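Protein, related to general stress protein 26(GS26) of B.subtilis (Clostridium acetobutylicum, PDB 2HQ7) is a stress-protein relative of the pyridoxine-phosphate oxidase family, probably a flavin-binding oxidoreductase whose exact reaction is not established. Local coordinates at residues 106-111 against 115-120. Sequence-based numbering, arbitrary orientation.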
# COMPACT_ATOMS: atom_id res chain seq x y z
N ILE B 106 -22.81 -7.09 -0.70
CA ILE B 106 -22.07 -8.03 -1.53
C ILE B 106 -21.08 -8.79 -0.68
O ILE B 106 -20.75 -9.93 -0.97
CB ILE B 106 -21.27 -7.31 -2.64
CG1 ILE B 106 -22.18 -6.46 -3.54
CG2 ILE B 106 -20.55 -8.33 -3.48
CD1 ILE B 106 -21.50 -5.17 -4.09
N TYR B 107 -20.58 -8.14 0.37
CA TYR B 107 -19.51 -8.68 1.20
C TYR B 107 -20.02 -9.23 2.50
O TYR B 107 -19.42 -10.14 3.06
CB TYR B 107 -18.50 -7.59 1.50
CG TYR B 107 -17.86 -7.05 0.25
CD1 TYR B 107 -17.11 -7.89 -0.56
CD2 TYR B 107 -18.04 -5.73 -0.15
CE1 TYR B 107 -16.54 -7.43 -1.73
CE2 TYR B 107 -17.46 -5.26 -1.33
CZ TYR B 107 -16.71 -6.12 -2.11
OH TYR B 107 -16.13 -5.71 -3.30
N TYR B 108 -21.12 -8.67 2.99
CA TYR B 108 -21.68 -9.06 4.27
C TYR B 108 -23.15 -9.42 4.09
O TYR B 108 -24.04 -8.62 4.35
CB TYR B 108 -21.48 -7.94 5.27
CG TYR B 108 -20.06 -7.39 5.25
CD1 TYR B 108 -18.96 -8.20 5.56
CD2 TYR B 108 -19.82 -6.06 4.91
CE1 TYR B 108 -17.66 -7.69 5.54
CE2 TYR B 108 -18.52 -5.55 4.89
CZ TYR B 108 -17.45 -6.37 5.21
OH TYR B 108 -16.18 -5.84 5.18
N PRO B 109 -23.41 -10.65 3.62
CA PRO B 109 -24.76 -11.16 3.36
C PRO B 109 -25.75 -11.03 4.51
O PRO B 109 -26.92 -10.85 4.26
CB PRO B 109 -24.51 -12.64 3.09
CG PRO B 109 -23.18 -12.70 2.56
CD PRO B 109 -22.40 -11.66 3.31
N LEU B 110 -25.28 -11.12 5.75
CA LEU B 110 -26.18 -11.08 6.93
C LEU B 110 -26.41 -9.68 7.50
O LEU B 110 -26.89 -9.54 8.62
CB LEU B 110 -25.64 -11.97 8.04
CG LEU B 110 -25.51 -13.46 7.77
CD1 LEU B 110 -25.27 -14.17 9.11
CD2 LEU B 110 -26.75 -14.00 7.11
N GLY B 111 -26.03 -8.65 6.74
CA GLY B 111 -26.35 -7.30 7.09
C GLY B 111 -25.44 -6.72 8.12
O GLY B 111 -24.31 -7.17 8.29
N PRO B 115 -21.14 -11.25 11.22
CA PRO B 115 -19.99 -11.25 12.09
C PRO B 115 -18.69 -10.85 11.39
O PRO B 115 -17.74 -10.53 12.07
CB PRO B 115 -19.91 -12.70 12.58
CG PRO B 115 -20.64 -13.48 11.57
CD PRO B 115 -21.70 -12.61 11.02
N ASP B 116 -18.64 -10.86 10.05
CA ASP B 116 -17.46 -10.44 9.34
C ASP B 116 -17.40 -8.95 8.98
O ASP B 116 -16.44 -8.54 8.32
CB ASP B 116 -17.33 -11.26 8.05
CG ASP B 116 -17.28 -12.74 8.32
OD1 ASP B 116 -16.48 -13.17 9.18
OD2 ASP B 116 -18.06 -13.48 7.68
N TYR B 117 -18.41 -8.18 9.34
CA TYR B 117 -18.43 -6.75 9.07
C TYR B 117 -17.74 -6.06 10.23
O TYR B 117 -18.26 -6.03 11.33
CB TYR B 117 -19.86 -6.28 8.89
CG TYR B 117 -20.12 -4.77 8.81
CD1 TYR B 117 -19.28 -3.94 8.11
CD2 TYR B 117 -21.22 -4.21 9.43
CE1 TYR B 117 -19.52 -2.56 8.04
CE2 TYR B 117 -21.48 -2.81 9.37
CZ TYR B 117 -20.62 -2.01 8.68
OH TYR B 117 -20.86 -0.65 8.60
N THR B 118 -16.55 -5.53 9.99
CA THR B 118 -15.85 -4.68 10.95
C THR B 118 -15.78 -3.26 10.38
O THR B 118 -15.53 -3.07 9.20
CB THR B 118 -14.43 -5.21 11.23
OG1 THR B 118 -14.53 -6.38 12.05
CG2 THR B 118 -13.52 -4.17 11.96
N ALA B 119 -16.07 -2.26 11.21
CA ALA B 119 -15.98 -0.88 10.78
C ALA B 119 -14.87 -0.21 11.55
O ALA B 119 -14.72 -0.42 12.77
CB ALA B 119 -17.27 -0.17 11.01
N LEU B 120 -14.10 0.60 10.85
CA LEU B 120 -12.95 1.31 11.46
C LEU B 120 -13.04 2.80 11.20
O LEU B 120 -13.61 3.23 10.21
CB LEU B 120 -11.63 0.78 10.89
CG LEU B 120 -11.52 -0.72 11.11
CD1 LEU B 120 -12.05 -1.39 9.86
CD2 LEU B 120 -10.14 -1.17 11.39
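Tyr108 and Tyr117 bring the two backbones to within 6.2 Å, CA to CA, where the type I turn from Tyr108 to Gly111, closed by Gly111 N on Tyr108 O, faces 115-120 with no hydrogen bond between the two segments. The contact illustrates how an irregular loop can be packed against a strand by a pair of tyrosines. The Tyr108 ring lies over the Tyr117 backbone, and Tyr117 CA sits 3.9 Å from the centroid of that ring, 16° off its normal, in a CH-pi contact. Tyr107 CB covers the opposite face, leaving the ring sandwiched between its own chain neighbour and the strand. Asp116 O comes 3.2 Å from Tyr108 CE1. Tyr117 turns its CG away from the backbone nitrogen (chi1 170°), which lays its ring across that of Tyr108; the planes meet at 38°, and Tyr108 CE2 comes within 3.7 Å of Tyr117 CD1. Both phenol ends are held elsewhere, Tyr108 OH by Ser51 OG and Tyr117 OH by Lys96 O, so each ring is gripped at its polar end as well as by packing. At the exposed margin, Leu110 CD1 rests loosely 4.3 Å from Pro115 CD. Asp114, between the segments, takes Leu110 N on OD2 and Asp116 N on OD1, linking both. Well out from the centre of a fold consistent with the FMN-binding family, the contact joins the loop after helix 93-99 to strand 117-131 of the antiparallel sheet, beside strand 47-53; Trp100 meets Tyr117 edge-to-face, and Leu133 of the second subunit packs on Tyr108.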